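Local coordinates for protein PP1b (Porcine reproductive and respiratory syndrome virus, PDB 6JDR) that probably couples ATP hydrolysis to unwinding of RNA and DNA duplexes with 5' to 3' polarity, as the helicase subunit nsp10 of the arterivirus replicase polyprotein, at residues T301-Y306 with R405-I410; H321-D326 with L346-S351; Q355-A360 with S379-P384. The protein carries 1 engineered substitution. One frame throughout, in Å; residues are numbered along the deposited sequence.

Interaction 1 (T301-Y306 with R405-I410); sequences TTRVTY and RNNREI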
loop_
_atom_site.group_PDB
_atom_site.type_symbol
_atom_site.label_atom_id
_atom_site.label_comp_id
_atom_site.label_asym_id
_atom_site.label_seq_id
_atom_site.Cartn_x
_atom_site.Cartn_y
_atom_site.Cartn_z
ATOM N N THR A 301 -16.273 15.254 -8.141
ATOM C CA THR A 301 -16.558 14.543 -9.380
ATOM C C THR A 301 -16.990 15.485 -10.503
ATOM O O THR A 301 -17.831 16.364 -10.304
ATOM C CB THR A 301 -17.673 13.501 -9.163
ATOM O OG1 THR A 301 -17.323 12.646 -8.068
ATOM C CG2 THR A 301 -17.892 12.654 -10.418
ATOM N N THR A 302 -16.402 15.291 -11.680
ATOM C CA THR A 302 -16.807 15.996 -12.888
ATOM C C THR A 302 -17.937 15.197 -13.520
ATOM O O THR A 302 -17.815 13.985 -13.698
ATOM C CB THR A 302 -15.639 16.117 -13.881
ATOM O OG1 THR A 302 -14.523 16.739 -13.234
ATOM C CG2 THR A 302 -16.035 16.942 -15.103
ATOM N N ARG A 303 -19.038 15.869 -13.843
ATOM C CA ARG A 303 -20.217 15.200 -14.394
ATOM C C ARG A 303 -19.978 14.772 -15.840
ATOM O O ARG A 303 -19.369 15.502 -16.619
ATOM C CB ARG A 303 -21.441 16.118 -14.315
ATOM C CG ARG A 303 -22.757 15.443 -14.676
ATOM C CD ARG A 303 -23.916 16.426 -14.629
ATOM N NE ARG A 303 -24.279 16.791 -13.259
ATOM C CZ ARG A 303 -25.183 17.714 -12.932
ATOM N NH1 ARG A 303 -25.833 18.395 -13.871
ATOM N NH2 ARG A 303 -25.437 17.965 -11.652
ATOM N N VAL A 304 -20.462 13.582 -16.183
ATOM C CA VAL A 304 -20.374 13.066 -17.543
ATOM C C VAL A 304 -21.749 12.567 -17.971
ATOM O O VAL A 304 -22.320 11.675 -17.338
ATOM C CB VAL A 304 -19.340 11.925 -17.655
ATOM C CG1 VAL A 304 -19.327 11.347 -19.066
ATOM C CG2 VAL A 304 -17.956 12.425 -17.260
ATOM N N THR A 305 -22.272 13.151 -19.047
ATOM C CA THR A 305 -23.618 12.854 -19.525
ATOM C C THR A 305 -23.589 12.579 -21.026
ATOM O O THR A 305 -23.043 13.375 -21.786
ATOM C CB THR A 305 -24.567 14.039 -19.254
ATOM O OG1 THR A 305 -24.253 14.636 -17.988
ATOM C CG2 THR A 305 -26.018 13.580 -19.258
ATOM N N TYR A 306 -24.177 11.456 -21.439
ATOM C CA TYR A 306 -24.250 11.078 -22.854
ATOM C C TYR A 306 -25.610 11.435 -23.452
ATOM O O TYR A 306 -26.576 10.679 -23.323
ATOM C CB TYR A 306 -23.960 9.584 -23.030
ATOM C CG TYR A 306 -22.490 9.247 -22.905
ATOM C CD1 TYR A 306 -21.706 9.024 -24.036
ATOM C CD2 TYR A 306 -21.878 9.171 -21.657
ATOM C CE1 TYR A 306 -20.357 8.724 -23.925
ATOM C CE2 TYR A 306 -20.530 8.871 -21.537
ATOM C CZ TYR A 306 -19.773 8.649 -22.672
ATOM O OH TYR A 306 -18.434 8.351 -22.549
ATOM N N ARG A 405 -29.476 18.452 -10.982
ATOM C CA ARG A 405 -28.840 17.132 -10.894
ATOM C C ARG A 405 -29.312 16.111 -11.937
ATOM O O ARG A 405 -28.542 15.233 -12.329
ATOM C CB ARG A 405 -29.014 16.550 -9.484
ATOM C CG ARG A 405 -30.457 16.340 -9.040
ATOM C CD ARG A 405 -30.519 15.765 -7.634
ATOM N NE ARG A 405 -30.157 14.349 -7.600
ATOM C CZ ARG A 405 -30.039 13.618 -6.492
ATOM N NH1 ARG A 405 -30.247 14.157 -5.292
ATOM N NH2 ARG A 405 -29.705 12.334 -6.582
ATOM N N ASN A 406 -30.567 16.219 -12.375
ATOM C CA ASN A 406 -31.112 15.330 -13.410
ATOM C C ASN A 406 -31.023 15.892 -14.839
ATOM O O ASN A 406 -31.692 15.390 -15.746
ATOM C CB ASN A 406 -32.564 14.968 -13.074
ATOM C CG ASN A 406 -32.676 14.089 -11.841
ATOM O OD1 ASN A 406 -32.105 12.999 -11.792
ATOM N ND2 ASN A 406 -33.421 14.551 -10.841
ATOM N N ASN A 407 -30.188 16.914 -15.040
ATOM C CA ASN A 407 -29.985 17.538 -16.356
ATOM C C ASN A 407 -31.281 18.042 -16.999
ATOM O O ASN A 407 -31.592 17.707 -18.146
ATOM C CB ASN A 407 -29.247 16.585 -17.310
ATOM C CG ASN A 407 -27.829 16.283 -16.858
ATOM O OD1 ASN A 407 -27.058 17.193 -16.551
ATOM N ND2 ASN A 407 -27.474 15.003 -16.825
ATOM N N ARG A 408 -32.030 18.841 -16.243
ATOM C CA ARG A 408 -33.226 19.510 -16.744
ATOM C C ARG A 408 -33.008 21.015 -16.661
ATOM O O ARG A 408 -32.561 21.525 -15.632
ATOM C CB ARG A 408 -34.451 19.107 -15.923
ATOM N N GLU A 409 -33.321 21.723 -17.745
ATOM C CA GLU A 409 -33.115 23.168 -17.803
ATOM C C GLU A 409 -34.142 23.902 -16.943
ATOM O O GLU A 409 -35.187 24.333 -17.434
ATOM C CB GLU A 409 -33.179 23.665 -19.250
ATOM C CG GLU A 409 -32.089 23.093 -20.141
ATOM C CD GLU A 409 -32.087 23.695 -21.533
ATOM O OE1 GLU A 409 -32.187 24.934 -21.653
ATOM O OE2 GLU A 409 -31.975 22.926 -22.511
ATOM N N ILE A 410 -33.832 24.030 -15.655
ATOM C CA ILE A 410 -34.705 24.712 -14.703
ATOM C C ILE A 410 -34.238 26.156 -14.523
ATOM O O ILE A 410 -33.037 26.427 -14.483
ATOM C CB ILE A 410 -34.730 23.987 -13.339
ATOM C CG1 ILE A 410 -35.247 22.553 -13.510
ATOM C CG2 ILE A 410 -35.608 24.738 -12.344
ATOM C CD1 ILE A 410 -35.142 21.698 -12.264
#

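Interaction 2 (H321-D326 with L346-S351); sequences HRDRED and LPTKDS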
loop_
_atom_site.group_PDB
_atom_site.type_symbol
_atom_site.label_atom_id
_atom_site.label_comp_id
_atom_site.label_asym_id
_atom_site.label_seq_id
_atom_site.Cartn_x
_atom_site.Cartn_y
_atom_site.Cartn_z
ATOM N N HIS A 321 -13.271 21.605 -38.011
ATOM C CA HIS A 321 -13.817 22.948 -38.257
ATOM C C HIS A 321 -15.175 22.902 -38.963
ATOM O O HIS A 321 -16.051 23.715 -38.671
ATOM C CB HIS A 321 -12.855 23.791 -39.103
ATOM C CG HIS A 321 -11.663 24.301 -38.353
ATOM N ND1 HIS A 321 -10.385 23.833 -38.580
ATOM C CD2 HIS A 321 -11.550 25.253 -37.395
ATOM C CE1 HIS A 321 -9.540 24.469 -37.788
ATOM N NE2 HIS A 321 -10.221 25.335 -37.060
ATOM N N ARG A 322 -15.341 21.949 -39.879
ATOM C CA ARG A 322 -16.596 21.773 -40.622
ATOM C C ARG A 322 -17.836 21.666 -39.730
ATOM O O ARG A 322 -18.927 22.066 -40.131
ATOM C CB ARG A 322 -16.521 20.519 -41.500
ATOM C CG ARG A 322 -17.686 20.365 -42.474
ATOM C CD ARG A 322 -18.344 18.995 -42.368
ATOM N NE ARG A 322 -17.777 18.027 -43.302
ATOM C CZ ARG A 322 -17.899 16.703 -43.198
ATOM N NH1 ARG A 322 -18.555 16.149 -42.181
ATOM N NH2 ARG A 322 -17.341 15.922 -44.120
ATOM N N ASP A 323 -17.676 21.115 -38.532
ATOM C CA ASP A 323 -18.808 20.872 -37.644
ATOM C C ASP A 323 -18.981 21.951 -36.573
ATOM O O ASP A 323 -19.827 21.813 -35.689
ATOM C CB ASP A 323 -18.663 19.489 -37.013
ATOM C CG ASP A 323 -18.482 18.394 -38.055
ATOM O OD1 ASP A 323 -19.152 18.460 -39.107
ATOM O OD2 ASP A 323 -17.670 17.472 -37.832
ATOM N N ARG A 324 -18.202 23.030 -36.666
ATOM C CA ARG A 324 -18.325 24.155 -35.741
ATOM C C ARG A 324 -19.579 24.971 -36.023
ATOM O O ARG A 324 -19.859 25.306 -37.171
ATOM C CB ARG A 324 -17.130 25.092 -35.861
ATOM C CG ARG A 324 -15.801 24.524 -35.398
ATOM C CD ARG A 324 -14.682 25.486 -35.761
ATOM N NE ARG A 324 -14.961 26.836 -35.267
ATOM C CZ ARG A 324 -14.551 27.967 -35.841
ATOM N NH1 ARG A 324 -13.825 27.958 -36.954
ATOM N NH2 ARG A 324 -14.879 29.129 -35.291
ATOM N N GLU A 325 -20.315 25.299 -34.963
ATOM C CA GLU A 325 -21.504 26.143 -35.046
ATOM C C GLU A 325 -21.460 27.170 -33.927
ATOM O O GLU A 325 -20.920 26.896 -32.858
ATOM C CB GLU A 325 -22.770 25.295 -34.906
ATOM C CG GLU A 325 -22.865 24.148 -35.901
ATOM C CD GLU A 325 -24.079 23.266 -35.678
ATOM O OE1 GLU A 325 -24.872 23.547 -34.755
ATOM O OE2 GLU A 325 -24.239 22.287 -36.438
ATOM N N ASP A 326 -22.028 28.347 -34.173
ATOM C CA ASP A 326 -22.085 29.402 -33.162
ATOM C C ASP A 326 -20.659 29.715 -32.664
ATOM O O ASP A 326 -19.776 29.970 -33.483
ATOM C CB ASP A 326 -23.052 28.992 -32.036
ATOM C CG ASP A 326 -23.490 30.165 -31.167
ATOM O OD1 ASP A 326 -22.729 31.149 -31.043
ATOM O OD2 ASP A 326 -24.601 30.093 -30.597
ATOM N N LEU A 346 -19.487 15.304 -31.438
ATOM C CA LEU A 346 -18.855 14.334 -32.339
ATOM C C LEU A 346 -19.812 13.834 -33.424
ATOM O O LEU A 346 -20.127 12.644 -33.477
ATOM C CB LEU A 346 -18.340 13.134 -31.531
ATOM C CG LEU A 346 -17.405 13.430 -30.355
ATOM C CD1 LEU A 346 -17.310 12.221 -29.437
ATOM C CD2 LEU A 346 -16.029 13.838 -30.855
ATOM N N PRO A 347 -20.275 14.735 -34.304
ATOM C CA PRO A 347 -21.196 14.331 -35.370
ATOM C C PRO A 347 -20.581 13.444 -36.454
ATOM O O PRO A 347 -21.303 12.667 -37.076
ATOM C CB PRO A 347 -21.638 15.666 -35.979
ATOM C CG PRO A 347 -20.538 16.612 -35.654
ATOM C CD PRO A 347 -20.031 16.187 -34.311
ATOM N N THR A 348 -19.272 13.556 -36.680
ATOM C CA THR A 348 -18.628 12.881 -37.808
ATOM C C THR A 348 -17.902 11.611 -37.371
ATOM O O THR A 348 -17.138 11.625 -36.408
ATOM C CB THR A 348 -17.645 13.831 -38.513
ATOM O OG1 THR A 348 -18.331 15.039 -38.869
ATOM C CG2 THR A 348 -17.068 13.190 -39.772
ATOM N N LYS A 349 -18.133 10.522 -38.101
ATOM C CA LYS A 349 -17.605 9.206 -37.742
ATOM C C LYS A 349 -16.095 9.124 -37.965
ATOM O O LYS A 349 -15.571 9.714 -38.913
ATOM C CB LYS A 349 -18.308 8.115 -38.554
ATOM C CG LYS A 349 -18.190 6.723 -37.955
ATOM C CD LYS A 349 -18.499 5.636 -38.972
ATOM C CE LYS A 349 -18.324 4.253 -38.364
ATOM N NZ LYS A 349 -18.142 3.196 -39.397
ATOM N N ASP A 350 -15.413 8.388 -37.085
ATOM C CA ASP A 350 -13.957 8.213 -37.124
ATOM C C ASP A 350 -13.201 9.541 -37.059
ATOM O O ASP A 350 -12.178 9.713 -37.720
ATOM C CB ASP A 350 -13.533 7.414 -38.366
ATOM C CG ASP A 350 -14.141 6.018 -38.403
ATOM O OD1 ASP A 350 -14.125 5.328 -37.360
ATOM O OD2 ASP A 350 -14.627 5.604 -39.478
ATOM N N SER A 351 -13.697 10.470 -36.242
ATOM C CA SER A 351 -13.113 11.811 -36.137
ATOM C C SER A 351 -12.301 12.023 -34.861
ATOM O O SER A 351 -11.858 13.142 -34.591
ATOM C CB SER A 351 -14.220 12.868 -36.205
ATOM O OG SER A 351 -15.071 12.790 -35.073
#

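Interaction 3 (Q355-A360 with S379-P384); sequences QRALVA and SVFDLP. Engineered in segment 379-384: Val380 (natural residue Met).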
loop_
_atom_site.group_PDB
_atom_site.type_symbol
_atom_site.label_atom_id
_atom_site.label_comp_id
_atom_site.label_asym_id
_atom_site.label_seq_id
_atom_site.Cartn_x
_atom_site.Cartn_y
_atom_site.Cartn_z
ATOM N N GLN A 355 -5.109 11.480 -28.650
ATOM C CA GLN A 355 -4.606 12.819 -28.360
ATOM C C GLN A 355 -5.743 13.837 -28.268
ATOM O O GLN A 355 -5.839 14.564 -27.280
ATOM C CB GLN A 355 -3.586 13.254 -29.415
ATOM N N ARG A 356 -6.601 13.871 -29.290
ATOM C CA ARG A 356 -7.762 14.778 -29.328
ATOM C C ARG A 356 -8.742 14.507 -28.190
ATOM O O ARG A 356 -9.256 15.434 -27.569
ATOM C CB ARG A 356 -8.529 14.641 -30.648
ATOM C CG ARG A 356 -7.796 15.110 -31.893
ATOM C CD ARG A 356 -8.733 15.116 -33.096
ATOM N NE ARG A 356 -8.013 15.012 -34.366
ATOM C CZ ARG A 356 -7.307 15.994 -34.928
ATOM N NH1 ARG A 356 -7.199 17.187 -34.346
ATOM N NH2 ARG A 356 -6.691 15.780 -36.088
ATOM N N ALA A 357 -9.017 13.231 -27.941
ATOM C CA ALA A 357 -9.943 12.842 -26.881
ATOM C C ALA A 357 -9.394 13.204 -25.507
ATOM O O ALA A 357 -10.143 13.628 -24.634
ATOM C CB ALA A 357 -10.250 11.354 -26.958
ATOM N N LEU A 358 -8.088 13.044 -25.321
ATOM C CA LEU A 358 -7.445 13.410 -24.065
ATOM C C LEU A 358 -7.581 14.906 -23.799
ATOM O O LEU A 358 -7.831 15.317 -22.667
ATOM C CB LEU A 358 -5.967 13.012 -24.074
ATOM C CG LEU A 358 -5.143 13.399 -22.839
ATOM C CD1 LEU A 358 -5.802 12.913 -21.552
ATOM C CD2 LEU A 358 -3.727 12.854 -22.954
ATOM N N VAL A 359 -7.417 15.716 -24.840
ATOM C CA VAL A 359 -7.544 17.163 -24.695
ATOM C C VAL A 359 -8.991 17.528 -24.379
ATOM O O VAL A 359 -9.240 18.339 -23.496
ATOM C CB VAL A 359 -7.068 17.919 -25.952
ATOM C CG1 VAL A 359 -7.346 19.411 -25.821
ATOM C CG2 VAL A 359 -5.583 17.690 -26.179
ATOM N N ALA A 360 -9.932 16.907 -25.081
ATOM C CA ALA A 360 -11.359 17.217 -24.929
ATOM C C ALA A 360 -11.911 16.882 -23.543
ATOM O O ALA A 360 -12.708 17.640 -22.987
ATOM C CB ALA A 360 -12.169 16.494 -25.995
ATOM N N SER A 379 -14.121 3.493 -28.048
ATOM C CA SER A 379 -12.961 2.844 -28.666
ATOM C C SER A 379 -11.632 3.565 -28.404
ATOM O O SER A 379 -10.580 3.112 -28.859
ATOM C CB SER A 379 -13.178 2.712 -30.178
ATOM O OG SER A 379 -13.290 3.984 -30.792
ATOM N N VAL A 380 -11.686 4.688 -27.690
ATOM C CA VAL A 380 -10.493 5.441 -27.314
ATOM C C VAL A 380 -10.381 5.635 -25.795
ATOM O O VAL A 380 -9.273 5.693 -25.255
ATOM C CB VAL A 380 -10.487 6.817 -28.010
ATOM C CG1 VAL A 380 -9.140 7.498 -27.856
ATOM C CG2 VAL A 380 -10.814 6.663 -29.490
ATOM N N PHE A 381 -11.520 5.735 -25.111
ATOM C CA PHE A 381 -11.541 6.004 -23.679
ATOM C C PHE A 381 -12.577 5.166 -22.956
ATOM O O PHE A 381 -13.601 4.797 -23.530
ATOM C CB PHE A 381 -11.856 7.479 -23.430
ATOM C CG PHE A 381 -10.643 8.348 -23.316
ATOM C CD1 PHE A 381 -10.004 8.823 -24.449
ATOM C CD2 PHE A 381 -10.142 8.692 -22.072
ATOM C CE1 PHE A 381 -8.883 9.627 -24.345
ATOM C CE2 PHE A 381 -9.024 9.496 -21.960
ATOM C CZ PHE A 381 -8.394 9.967 -23.098
ATOM N N ASP A 382 -12.291 4.875 -21.689
ATOM C CA ASP A 382 -13.273 4.334 -20.762
ATOM C C ASP A 382 -13.736 5.498 -19.905
ATOM O O ASP A 382 -13.010 5.960 -19.023
ATOM C CB ASP A 382 -12.664 3.231 -19.895
ATOM C CG ASP A 382 -12.245 2.016 -20.706
ATOM O OD1 ASP A 382 -11.155 1.465 -20.439
ATOM O OD2 ASP A 382 -13.005 1.613 -21.615
ATOM N N LEU A 383 -14.933 5.992 -20.196
ATOM C CA LEU A 383 -15.483 7.144 -19.493
ATOM C C LEU A 383 -16.961 6.907 -19.208
ATOM O O LEU A 383 -17.816 7.261 -20.024
ATOM C CB LEU A 383 -15.284 8.413 -20.326
ATOM C CG LEU A 383 -15.701 9.730 -19.673
ATOM C CD1 LEU A 383 -14.839 10.049 -18.460
ATOM C CD2 LEU A 383 -15.627 10.856 -20.692
ATOM N N PRO A 384 -17.271 6.294 -18.051
ATOM C CA PRO A 384 -18.670 6.007 -17.730
ATOM C C PRO A 384 -19.466 7.266 -17.405
ATOM O O PRO A 384 -18.894 8.278 -16.993
ATOM C CB PRO A 384 -18.581 5.094 -16.492
ATOM C CG PRO A 384 -17.138 4.757 -16.314
ATOM C CD PRO A 384 -16.358 5.841 -16.986
#

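Interaction 1 (T301-Y306 with R405-I410)
Arg303 and Asn407 make the polar part of this contact. The Arg303 side chain leaves its strand with CG anti to the backbone N (chi1 -172°), runs straight to CD and then bends at chi3, which carries the guanidinium past the Asn407 side chain as that comes the other way. The one hydrogen bond assigned between the segments runs from Arg303 NH1 to Asn407 OD1; at 3.2 Å and with an N-H...O angle of 130° it is weak. The guanidinium and amide planes stand 75° apart, so the two groups do not stack. The firmer grip on this arginine lies elsewhere: its NH2 donates to the carbonyl oxygens of Thr388 and Val390, and NH1 makes a second weak bond to Asp404 O. Held by backbone oxygens from separate loop residues, the group has little freedom to turn.

Other approaches are looser. Arg405 O lies over one face of the Arg303 guanidinium, 4.1 Å above its plane, and Arg303 NH2 comes within 3.6 Å of Arg405 CA. Farther along the strand, Thr305 meets Asn407 from the opposite direction, Thr305 CG2 lying 3.2 Å from Asn407 ND2.

Strand 303-307 is an outermost strand of the five-stranded parallel sheet in the second RecA-like domain of this superfamily 1 helicase. Its inner neighbour, strand 367-371, bonds to the backbone of Arg303 and Thr305, and Asn407 also touches Phe369 there. The loop 405-410 therefore covers one face of the sheet near its outer strand, while Val304, on the opposite face, rests on Asn282 of helix 281-287.

Interaction 2 (H321-D326 with L346-S351)
Asp323 and Thr348 cross at about a right angle, joining two of the loops that leave the ends of parallel strands in a RecA-like helicase domain. The 321-326 loop follows strand 315-318 and opens with a short 3-10 turn; the 346-351 loop follows the adjacent strand 342-345 and ends in a type II beta turn from Thr348 to Ser351.

Asp323 points at the second loop, with CG anti to its own carbonyl carbon (chi1 -54°), and this sends the carboxylate across to the threonine hydroxyl. Thr348 OG1 donates to Asp323 OD2 at 2.7 Å, meeting the oxygen on its syn side but 29° out of the carboxylate plane. Pro347 takes the same aspartate from another direction: the two side chains slide past each other in opposite senses, and Pro347 CG rests 3.6 Å from Asp323 CG. Arg322 starts out with its CG anti to the backbone N, then bends at chi2 and chi3, which brings its end back toward Thr348; it crosses that side chain nearly perpendicularly, Arg322 NH1 3.5 Å from Thr348 OG1. The same NH1 forms a long salt bridge to Asp323 OD1, so the charge of the arginine may help to balance the carboxylate.

Two donors meet the carbonyl oxygen that opens the beta turn: Thr348 O accepts from Gln376 NE2 and also from Ser351 OG, the latter at 2.7 Å with a C=O...O angle of 149°.

Interaction 3 (Q355-A360 with S379-P384)
The Phe381 ring reaches Ala357 and Leu358 with one side of the ring, CD1 and CE1, and with its far carbon CZ. Its chi1 of -92° lies away from the usual staggered positions, and the ring is aimed at the helix surface between those two residues. Ala357 CB comes to 3.4 Å from Phe381 CE1, obliquely to the ring. Next along the helix, Leu358 N is 3.6 Å from the same CE1, and Leu358 CB lies 4.0 Å from Phe381 CZ. The phenyl thus touches backbone as well as side chain.

This is apolar packing of helix 354-361, the connection between parallel strands 342-345 and 367-371 of the RecA-like fold, against the loop that follows the second of them. Ile287 of helix 281-287 touches both Phe381 and Leu358, and Arg354 makes a cation-pi contact with the Phe381 ring.

Val380 is an engineered residue, methionine in the natural sequence. With CG1 anti to the backbone N (chi1 -169°), it places that methyl 4.1 Å from Ala357 CB, while the carbonyl oxygen of Val380 accepts a hydrogen bond from Arg354 NH2.

Overall arrangement
All three contacts lie in or beside the second RecA-like domain. Interaction 1 brackets the other two in sequence, which follow one another in series. Strand 303-307 carries one side of interaction 1, strands 315-318 and 342-345 lead into the two loops of interaction 2, and strand 367-371 lies between the segments of interaction 3; all belong to one parallel sheet. Interactions 1 and 2, 22 Å apart by centres, do not touch. Interactions 1 and 3, at 19 Å, do: Tyr306 OH lies 2.8 Å from Leu383 O in a probable hydrogen bond. Interactions 2 and 3, at 16 Å, meet where Ser351 packs on Arg356. The contacts join a loop to the sheet, two loops to each other and a helix to a loop, away from the annotated metal sites.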